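Local coordinates for protein cGAS/DncV-like nucleotidyltransferase in E. coli homolog (Elizabethkingia meningoseptica ATCC 13253 = NBRC 12535, PDB 6E0O) that synthesises cyclic nucleotide second messengers, probably including 3',3'-c-di-AMP, in a CBASS system that gives bacteria immunity against bacteriophage, at residues K190-I195 / T237-N242; N200-D205 / W286-Y291; Y224-N229 / I244-E249. All blocks are in the same frame, centred on the assembly; numbering follows the deposited sequence.

Contact 1 of 3, residues K190-I195 / T237-N242; sequences KRMVRI and TQTLRN
T239, which packs against M192, has its hydroxyl OG1 gripped by two backbone groups: the N-H of I232 as donor and the C=O of N235, one turn earlier, as acceptor. Both partners lie in the chain just before helix 236-252, so the hydroxyl is satisfied on its own side. The threonine therefore offers M192 its methyl, set anti to the backbone N (chi1 -67° for the hydroxyl branch).

The methionine meets that methyl with three successive atoms. T239 CG2 lies 3.7 Å from M192 CG and 3.8 Å from M192 SD, and M192 CE is also 3.8 Å from T239 CG2. M192 crosses the threonine at a slant, and the bends at chi2 (-63°) and chi3 turn CE toward it, near its CG2 and CB. The sulfur itself rests on the base of L240, with M192 SD 3.6 Å from L240 CA and 3.7 Å from L240 CB; M192 CA and L240 CA are the nearest CA pair of the two segments, 6.5 Å apart. Beyond the sulfur, both methyls of L240 reach the CG2 branch of I195, the nearer pair being L240 CD2 and I195 CG2 at 3.8 Å.

The axes of segments 190-195 and 237-242 approach to 10.7 Å and cross at -75°; the touching residues are just M192 and I195 against T239 and L240, and 203 Å² is buried. L8 and W11 of helix 5-11 close over L240 and I195 respectively, while L188 and L196 of helix 188-205 extend the apolar patch. All four touching residues are buried and no hydrogen bond spans the interface. The helices are thus joined by shape and dispersion, with the one hydroxyl among these side chains hydrogen-bonded locally rather than across the gap.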
# COMPACT_ATOMS: atom_id res chain seq x y z
N LYS A 190 -1.14 -12.81 1.60
CA LYS A 190 -0.95 -11.63 2.44
C LYS A 190 -0.09 -11.93 3.66
O LYS A 190 0.62 -11.06 4.15
CB LYS A 190 -2.29 -11.01 2.86
CG LYS A 190 -3.02 -10.37 1.69
CD LYS A 190 -4.26 -9.62 2.10
CE LYS A 190 -4.92 -8.98 0.89
NZ LYS A 190 -6.16 -8.26 1.31
N ARG A 191 -0.14 -13.17 4.15
CA ARG A 191 0.71 -13.55 5.27
C ARG A 191 2.18 -13.47 4.90
O ARG A 191 3.00 -13.00 5.69
CB ARG A 191 0.31 -14.94 5.77
CG ARG A 191 -1.00 -14.87 6.50
CD ARG A 191 -1.56 -16.20 6.91
NE ARG A 191 -2.93 -16.01 7.38
CZ ARG A 191 -3.71 -16.99 7.80
NH1 ARG A 191 -3.24 -18.23 7.82
NH2 ARG A 191 -4.94 -16.73 8.18
N MET A 192 2.53 -13.87 3.67
CA MET A 192 3.90 -13.74 3.19
C MET A 192 4.28 -12.28 2.97
O MET A 192 5.41 -11.88 3.29
CB MET A 192 4.07 -14.55 1.91
CG MET A 192 3.98 -16.06 2.14
SD MET A 192 5.29 -16.69 3.21
CE MET A 192 4.36 -17.66 4.39
N VAL A 193 3.36 -11.46 2.45
CA VAL A 193 3.62 -10.03 2.35
C VAL A 193 3.95 -9.47 3.72
O VAL A 193 4.91 -8.71 3.89
CB VAL A 193 2.41 -9.30 1.73
CG1 VAL A 193 2.53 -7.79 1.91
CG2 VAL A 193 2.26 -9.65 0.26
N ARG A 194 3.13 -9.81 4.72
CA ARG A 194 3.36 -9.29 6.06
C ARG A 194 4.72 -9.73 6.60
O ARG A 194 5.44 -8.92 7.20
CB ARG A 194 2.22 -9.68 6.99
CG ARG A 194 0.91 -9.03 6.60
CD ARG A 194 -0.19 -9.38 7.62
NE ARG A 194 -1.51 -9.32 7.01
CZ ARG A 194 -2.33 -10.36 6.86
NH1 ARG A 194 -2.00 -11.57 7.30
NH2 ARG A 194 -3.51 -10.18 6.29
N ILE A 195 5.09 -11.00 6.42
CA ILE A 195 6.40 -11.44 6.89
C ILE A 195 7.51 -10.62 6.25
O ILE A 195 8.45 -10.17 6.91
CB ILE A 195 6.60 -12.95 6.61
CG1 ILE A 195 5.72 -13.79 7.52
CG2 ILE A 195 8.08 -13.32 6.81
CD1 ILE A 195 5.61 -15.24 7.07
N THR A 237 7.34 -21.96 6.60
CA THR A 237 8.77 -21.94 6.32
C THR A 237 9.03 -22.28 4.86
O THR A 237 9.81 -21.60 4.18
CB THR A 237 9.50 -22.92 7.24
OG1 THR A 237 9.34 -22.52 8.61
CG2 THR A 237 10.98 -22.96 6.92
N GLN A 238 8.39 -23.33 4.35
CA GLN A 238 8.64 -23.73 2.97
C GLN A 238 7.98 -22.76 1.99
O GLN A 238 8.53 -22.50 0.91
CB GLN A 238 8.20 -25.16 2.71
CG GLN A 238 8.80 -25.72 1.43
CD GLN A 238 10.32 -25.94 1.52
OE1 GLN A 238 10.95 -25.80 2.58
NE2 GLN A 238 10.92 -26.28 0.39
N THR A 239 6.80 -22.23 2.33
CA THR A 239 6.17 -21.25 1.46
C THR A 239 7.05 -20.02 1.32
O THR A 239 7.25 -19.50 0.21
CB THR A 239 4.79 -20.85 1.99
OG1 THR A 239 3.91 -21.97 1.92
CG2 THR A 239 4.22 -19.68 1.20
N LEU A 240 7.58 -19.52 2.44
CA LEU A 240 8.42 -18.33 2.40
C LEU A 240 9.69 -18.60 1.61
O LEU A 240 10.13 -17.75 0.83
CB LEU A 240 8.74 -17.88 3.83
CG LEU A 240 9.59 -16.62 3.99
CD1 LEU A 240 8.94 -15.40 3.35
CD2 LEU A 240 9.85 -16.39 5.48
N ARG A 241 10.27 -19.79 1.77
CA ARG A 241 11.40 -20.19 0.93
C ARG A 241 11.01 -20.14 -0.54
O ARG A 241 11.73 -19.56 -1.37
CB ARG A 241 11.86 -21.59 1.31
CG ARG A 241 13.16 -21.98 0.66
CD ARG A 241 13.48 -23.44 0.90
NE ARG A 241 14.89 -23.73 0.65
CZ ARG A 241 15.40 -24.00 -0.54
NH1 ARG A 241 14.61 -24.04 -1.61
NH2 ARG A 241 16.70 -24.24 -0.66
N ASN A 242 9.87 -20.74 -0.89
CA ASN A 242 9.43 -20.74 -2.28
C ASN A 242 9.26 -19.32 -2.82
O ASN A 242 9.65 -19.03 -3.95
CB ASN A 242 8.09 -21.45 -2.42
CG ASN A 242 8.18 -22.94 -2.26
OD1 ASN A 242 9.26 -23.53 -2.23
ND2 ASN A 242 7.02 -23.58 -2.19

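Contact 2 of 3, residues N200-D205 / W286-Y291; sequences NYRLID and WNYLGY
R202 and Y288 meet with their side chains at about a right angle, and the guanidinium and phenol planes are turned 65° against each other. Despite that tilt the polar contact is well aimed: R202 NH1 donates to Y288 OH over 3.0 Å, the N-H...O angle is 163°, and the phenol oxygen lies in the guanidinium plane. The bond thus lies at the edge of the guanidinium. The arginine chain is extended from CG to NE and passes close to the same oxygen, with R202 CD 3.4 Å from Y288 OH and R202 CB 3.7 Å from it, so the hydroxyl sits against the aliphatic shaft as well as the donor.

At the root of the ring the chemistry is apolar. L203 and Y288 run antiparallel alongside each other, and the leucine methyl CD2 approaches the ring obliquely, 3.9 Å from Y288 CD1 and 4.1 Å from Y288 CB. The phenol is held between a buried leucine at its base and a partly exposed arginine at its far end. Y288 CG is anti to the backbone N (chi1 -176°), which sends the ring out to helix 188-205.

The contact therefore ties the C-terminal end of helix 188-205 to the last turn of helix 275-289; W11 of helix 5-11 packs on both R202 and L289, and I244 of helix 236-252 also lies against L289.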
# COMPACT_ATOMS: atom_id res chain seq x y z
N ASN A 200 11.62 -6.35 6.16
CA ASN A 200 12.02 -5.04 5.65
C ASN A 200 12.27 -4.05 6.78
O ASN A 200 13.31 -3.39 6.83
CB ASN A 200 10.94 -4.53 4.69
CG ASN A 200 11.34 -3.27 3.96
OD1 ASN A 200 12.50 -3.07 3.61
ND2 ASN A 200 10.37 -2.41 3.72
N TYR A 201 11.32 -3.92 7.72
CA TYR A 201 11.49 -2.97 8.81
C TYR A 201 12.70 -3.33 9.67
O TYR A 201 13.44 -2.45 10.13
CB TYR A 201 10.23 -2.92 9.67
CG TYR A 201 9.06 -2.23 9.00
CD1 TYR A 201 9.21 -1.02 8.33
CD2 TYR A 201 7.80 -2.80 9.03
CE1 TYR A 201 8.14 -0.40 7.71
CE2 TYR A 201 6.72 -2.19 8.42
CZ TYR A 201 6.90 -1.00 7.76
OH TYR A 201 5.82 -0.40 7.15
N ARG A 202 12.92 -4.63 9.90
CA ARG A 202 14.08 -5.06 10.69
C ARG A 202 15.38 -4.71 9.98
O ARG A 202 16.33 -4.23 10.61
CB ARG A 202 14.00 -6.55 10.98
CG ARG A 202 12.96 -6.89 12.01
CD ARG A 202 12.65 -8.38 12.05
NE ARG A 202 11.89 -8.72 13.25
CZ ARG A 202 12.38 -9.36 14.31
NH1 ARG A 202 13.64 -9.79 14.33
NH2 ARG A 202 11.60 -9.60 15.34
N LEU A 203 15.45 -4.96 8.67
CA LEU A 203 16.65 -4.64 7.91
C LEU A 203 16.89 -3.14 7.89
O LEU A 203 18.04 -2.69 7.97
CB LEU A 203 16.53 -5.20 6.50
CG LEU A 203 16.55 -6.72 6.37
CD1 LEU A 203 16.15 -7.11 4.96
CD2 LEU A 203 17.92 -7.27 6.72
N ILE A 204 15.83 -2.34 7.78
CA ILE A 204 15.98 -0.89 7.84
C ILE A 204 16.49 -0.46 9.21
O ILE A 204 17.43 0.33 9.32
CB ILE A 204 14.64 -0.20 7.50
CG1 ILE A 204 14.24 -0.47 6.05
CG2 ILE A 204 14.72 1.32 7.75
CD1 ILE A 204 12.81 -0.10 5.73
N ASP A 205 15.88 -0.99 10.27
CA ASP A 205 16.28 -0.62 11.62
C ASP A 205 17.73 -0.99 11.89
O ASP A 205 18.45 -0.27 12.60
CB ASP A 205 15.37 -1.30 12.65
CG ASP A 205 13.98 -0.70 12.68
OD1 ASP A 205 13.77 0.35 12.04
OD2 ASP A 205 13.10 -1.28 13.36
N TRP A 286 16.78 -13.44 2.39
CA TRP A 286 17.29 -14.80 2.49
C TRP A 286 18.39 -14.91 3.54
O TRP A 286 18.37 -15.82 4.38
CB TRP A 286 17.83 -15.22 1.13
CG TRP A 286 18.38 -16.59 1.06
CD1 TRP A 286 19.68 -16.97 1.21
CD2 TRP A 286 17.65 -17.79 0.76
NE1 TRP A 286 19.80 -18.32 1.04
CE2 TRP A 286 18.56 -18.85 0.76
CE3 TRP A 286 16.30 -18.05 0.50
CZ2 TRP A 286 18.18 -20.16 0.52
CZ3 TRP A 286 15.92 -19.35 0.26
CH2 TRP A 286 16.86 -20.39 0.26
N ASN A 287 19.35 -13.98 3.51
CA ASN A 287 20.46 -14.02 4.45
C ASN A 287 19.98 -13.78 5.88
O ASN A 287 20.44 -14.45 6.81
CB ASN A 287 21.50 -12.98 4.06
CG ASN A 287 22.20 -13.30 2.76
OD1 ASN A 287 22.13 -14.41 2.25
ND2 ASN A 287 22.92 -12.32 2.22
N TYR A 288 19.08 -12.82 6.07
CA TYR A 288 18.57 -12.52 7.40
C TYR A 288 17.82 -13.70 7.98
O TYR A 288 17.96 -14.01 9.17
CB TYR A 288 17.64 -11.31 7.32
CG TYR A 288 17.14 -10.84 8.66
CD1 TYR A 288 17.93 -10.02 9.46
CD2 TYR A 288 15.89 -11.20 9.13
CE1 TYR A 288 17.49 -9.58 10.68
CE2 TYR A 288 15.44 -10.76 10.36
CZ TYR A 288 16.25 -9.95 11.13
OH TYR A 288 15.82 -9.50 12.36
N LEU A 289 17.00 -14.35 7.17
CA LEU A 289 16.20 -15.48 7.63
C LEU A 289 17.02 -16.74 7.84
O LEU A 289 16.62 -17.59 8.64
CB LEU A 289 15.07 -15.73 6.63
CG LEU A 289 14.04 -14.59 6.57
CD1 LEU A 289 13.19 -14.65 5.31
CD2 LEU A 289 13.17 -14.58 7.82
N GLY A 290 18.17 -16.86 7.18
CA GLY A 290 19.03 -17.99 7.44
C GLY A 290 18.64 -19.25 6.72
O GLY A 290 18.97 -20.34 7.18
N TYR A 291 17.94 -19.11 5.59
CA TYR A 291 17.67 -20.25 4.74
C TYR A 291 18.97 -20.84 4.19
O TYR A 291 19.95 -20.13 3.95
CB TYR A 291 16.78 -19.83 3.57
CG TYR A 291 15.33 -19.77 3.94
CD1 TYR A 291 14.59 -20.93 4.14
CD2 TYR A 291 14.68 -18.55 4.10
CE1 TYR A 291 13.27 -20.89 4.48
CE2 TYR A 291 13.35 -18.50 4.43
CZ TYR A 291 12.65 -19.68 4.60
OH TYR A 291 11.32 -19.61 4.97

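Contact 3 of 3, residues Y224-N229 / I244-E249; sequences YNVPNN and IVKIYE
V226 and K246 are the nearest CA pair of the two segments, 6.6 Å apart. The segments differ in form. V226 and P227 are extended (psi 127° and 147°) in the linker that leaves helix 216-224, before the chain turns into a short 3-10 segment at 228-229, whereas 244-249 is regular helix, as the bond from Y248 N to I244 O (2.9 Å) attests. An extended strip of loop is thus laid against one turn of helix 236-252, and only neighbouring residues on each side engage.

The two methyls of V226 divide the work. CG2 goes to I247, lying 3.7 Å from I247 CG1 and 4.0 Å from I247 CD1, the side chains crossing at about a right angle. CG1 faces K246 more loosely, 4.2 Å from K246 CG. P227 then meets the lysine chain farther out: its ring carbon P227 CD is 3.7 Å from K246 CE and 4.1 Å from K246 CG. The bend of K246 at chi2 (56°) brings CE up to the CD-CG edge of the proline ring while the chain still runs on to its charge.

That charge is taken by D250, which forms a salt bridge with K246 NZ one turn along the same helix. On the loop side, V226 O and N228 OD1 both accept from K181 NZ of helix 171-184, which anchors the strip, and I247 also touches M282 of helix 275-289. No hydrogen bond joins the two segments. Buried valine and isoleucine give a small apolar core, and the lysine contributes its methylene chain at the margin while its ammonium is paired within its own helix.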
# COMPACT_ATOMS: atom_id res chain seq x y z
N TYR A 224 2.78 -10.98 -5.29
CA TYR A 224 1.59 -11.24 -6.09
C TYR A 224 1.93 -12.06 -7.33
O TYR A 224 1.10 -12.84 -7.81
CB TYR A 224 0.94 -9.90 -6.50
CG TYR A 224 -0.33 -10.10 -7.30
CD1 TYR A 224 -1.52 -10.41 -6.67
CD2 TYR A 224 -0.34 -10.00 -8.68
CE1 TYR A 224 -2.68 -10.62 -7.39
CE2 TYR A 224 -1.49 -10.21 -9.41
CZ TYR A 224 -2.65 -10.52 -8.75
OH TYR A 224 -3.79 -10.73 -9.48
N ASN A 225 3.13 -11.88 -7.88
CA ASN A 225 3.52 -12.56 -9.10
C ASN A 225 4.07 -13.96 -8.87
O ASN A 225 4.37 -14.67 -9.84
CB ASN A 225 4.52 -11.70 -9.89
CG ASN A 225 3.85 -10.53 -10.60
OD1 ASN A 225 3.49 -10.62 -11.77
ND2 ASN A 225 3.66 -9.44 -9.87
N VAL A 226 4.20 -14.38 -7.62
CA VAL A 226 4.58 -15.77 -7.34
C VAL A 226 3.39 -16.66 -7.63
O VAL A 226 2.29 -16.40 -7.10
CB VAL A 226 5.03 -15.91 -5.89
CG1 VAL A 226 5.31 -17.37 -5.55
CG2 VAL A 226 6.26 -15.06 -5.62
N PRO A 227 3.51 -17.71 -8.44
CA PRO A 227 2.33 -18.52 -8.77
C PRO A 227 1.68 -19.13 -7.54
O PRO A 227 2.35 -19.47 -6.56
CB PRO A 227 2.89 -19.60 -9.70
CG PRO A 227 4.08 -18.94 -10.35
CD PRO A 227 4.69 -18.12 -9.23
N ASN A 228 0.36 -19.25 -7.61
CA ASN A 228 -0.41 -19.76 -6.48
C ASN A 228 0.10 -21.12 -6.00
O ASN A 228 0.03 -21.40 -4.80
CB ASN A 228 -1.88 -19.89 -6.87
CG ASN A 228 -2.60 -18.56 -6.89
OD1 ASN A 228 -2.02 -17.51 -6.60
ND2 ASN A 228 -3.88 -18.60 -7.22
N ASN A 229 0.60 -21.97 -6.90
CA ASN A 229 1.02 -23.31 -6.51
C ASN A 229 2.33 -23.32 -5.71
O ASN A 229 2.78 -24.40 -5.33
CB ASN A 229 1.07 -24.26 -7.71
CG ASN A 229 2.20 -23.95 -8.67
OD1 ASN A 229 3.02 -23.07 -8.44
ND2 ASN A 229 2.24 -24.70 -9.76
N ILE A 244 10.66 -16.42 -1.79
CA ILE A 244 11.93 -15.71 -1.95
C ILE A 244 12.69 -16.25 -3.16
O ILE A 244 13.19 -15.48 -3.99
CB ILE A 244 12.76 -15.76 -0.66
CG1 ILE A 244 12.04 -15.02 0.47
CG2 ILE A 244 14.15 -15.20 -0.91
CD1 ILE A 244 12.65 -15.20 1.85
N VAL A 245 12.79 -17.58 -3.26
CA VAL A 245 13.53 -18.17 -4.38
C VAL A 245 12.89 -17.79 -5.71
O VAL A 245 13.58 -17.45 -6.68
CB VAL A 245 13.63 -19.70 -4.22
CG1 VAL A 245 14.20 -20.33 -5.49
CG2 VAL A 245 14.48 -20.05 -3.01
N LYS A 246 11.56 -17.84 -5.78
CA LYS A 246 10.89 -17.55 -7.04
C LYS A 246 11.13 -16.10 -7.47
O LYS A 246 11.45 -15.84 -8.64
CB LYS A 246 9.39 -17.84 -6.92
CG LYS A 246 8.58 -17.52 -8.18
CD LYS A 246 9.09 -18.23 -9.42
CE LYS A 246 8.12 -18.07 -10.59
NZ LYS A 246 8.79 -18.34 -11.90
N ILE A 247 10.96 -15.14 -6.56
CA ILE A 247 11.18 -13.75 -6.92
C ILE A 247 12.63 -13.53 -7.32
O ILE A 247 12.93 -12.89 -8.34
CB ILE A 247 10.76 -12.81 -5.77
CG1 ILE A 247 9.26 -12.93 -5.52
CG2 ILE A 247 11.13 -11.37 -6.09
CD1 ILE A 247 8.81 -12.35 -4.19
N TYR A 248 13.56 -14.05 -6.52
CA TYR A 248 14.99 -13.91 -6.79
C TYR A 248 15.32 -14.42 -8.19
O TYR A 248 15.95 -13.71 -8.99
CB TYR A 248 15.73 -14.68 -5.70
CG TYR A 248 17.23 -14.71 -5.70
CD1 TYR A 248 17.92 -15.66 -6.44
CD2 TYR A 248 17.96 -13.89 -4.85
CE1 TYR A 248 19.31 -15.74 -6.38
CE2 TYR A 248 19.33 -13.98 -4.78
CZ TYR A 248 20.00 -14.90 -5.55
OH TYR A 248 21.37 -14.99 -5.46
N GLU A 249 14.88 -15.64 -8.50
CA GLU A 249 15.18 -16.21 -9.81
C GLU A 249 14.49 -15.42 -10.92
O GLU A 249 15.09 -15.16 -11.97
CB GLU A 249 14.78 -17.69 -9.84
CG GLU A 249 15.66 -18.56 -8.95
CD GLU A 249 15.35 -20.03 -9.05
OE1 GLU A 249 14.43 -20.40 -9.81
OE2 GLU A 249 16.02 -20.83 -8.36

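Overall arrangement
Contact 1 is fully buried, whereas contacts 2 and 3 are partly buried: contact 2 pairs buried L203 with partly exposed R202 and Y288, contact 3 buried V226 and I247 with partly exposed P227 and K246. Helix 188-205 serves contacts 1 and 2 at different points; helix 236-252 serves contacts 1 and 3 about two turns apart. Contact 2 supplies the one hydrogen bond made across any of the three; contacts 1 and 3 are apolar. The 286-291 side of contact 2 also reaches the others: Y291 OH probably hydrogen-bonds T237 O of contact 1 (2.6 Å), and L289 CD1 packs on I244 CD1 of contact 3 (3.5 Å). Together they join the helices that follow the nucleotidyltransferase sheet.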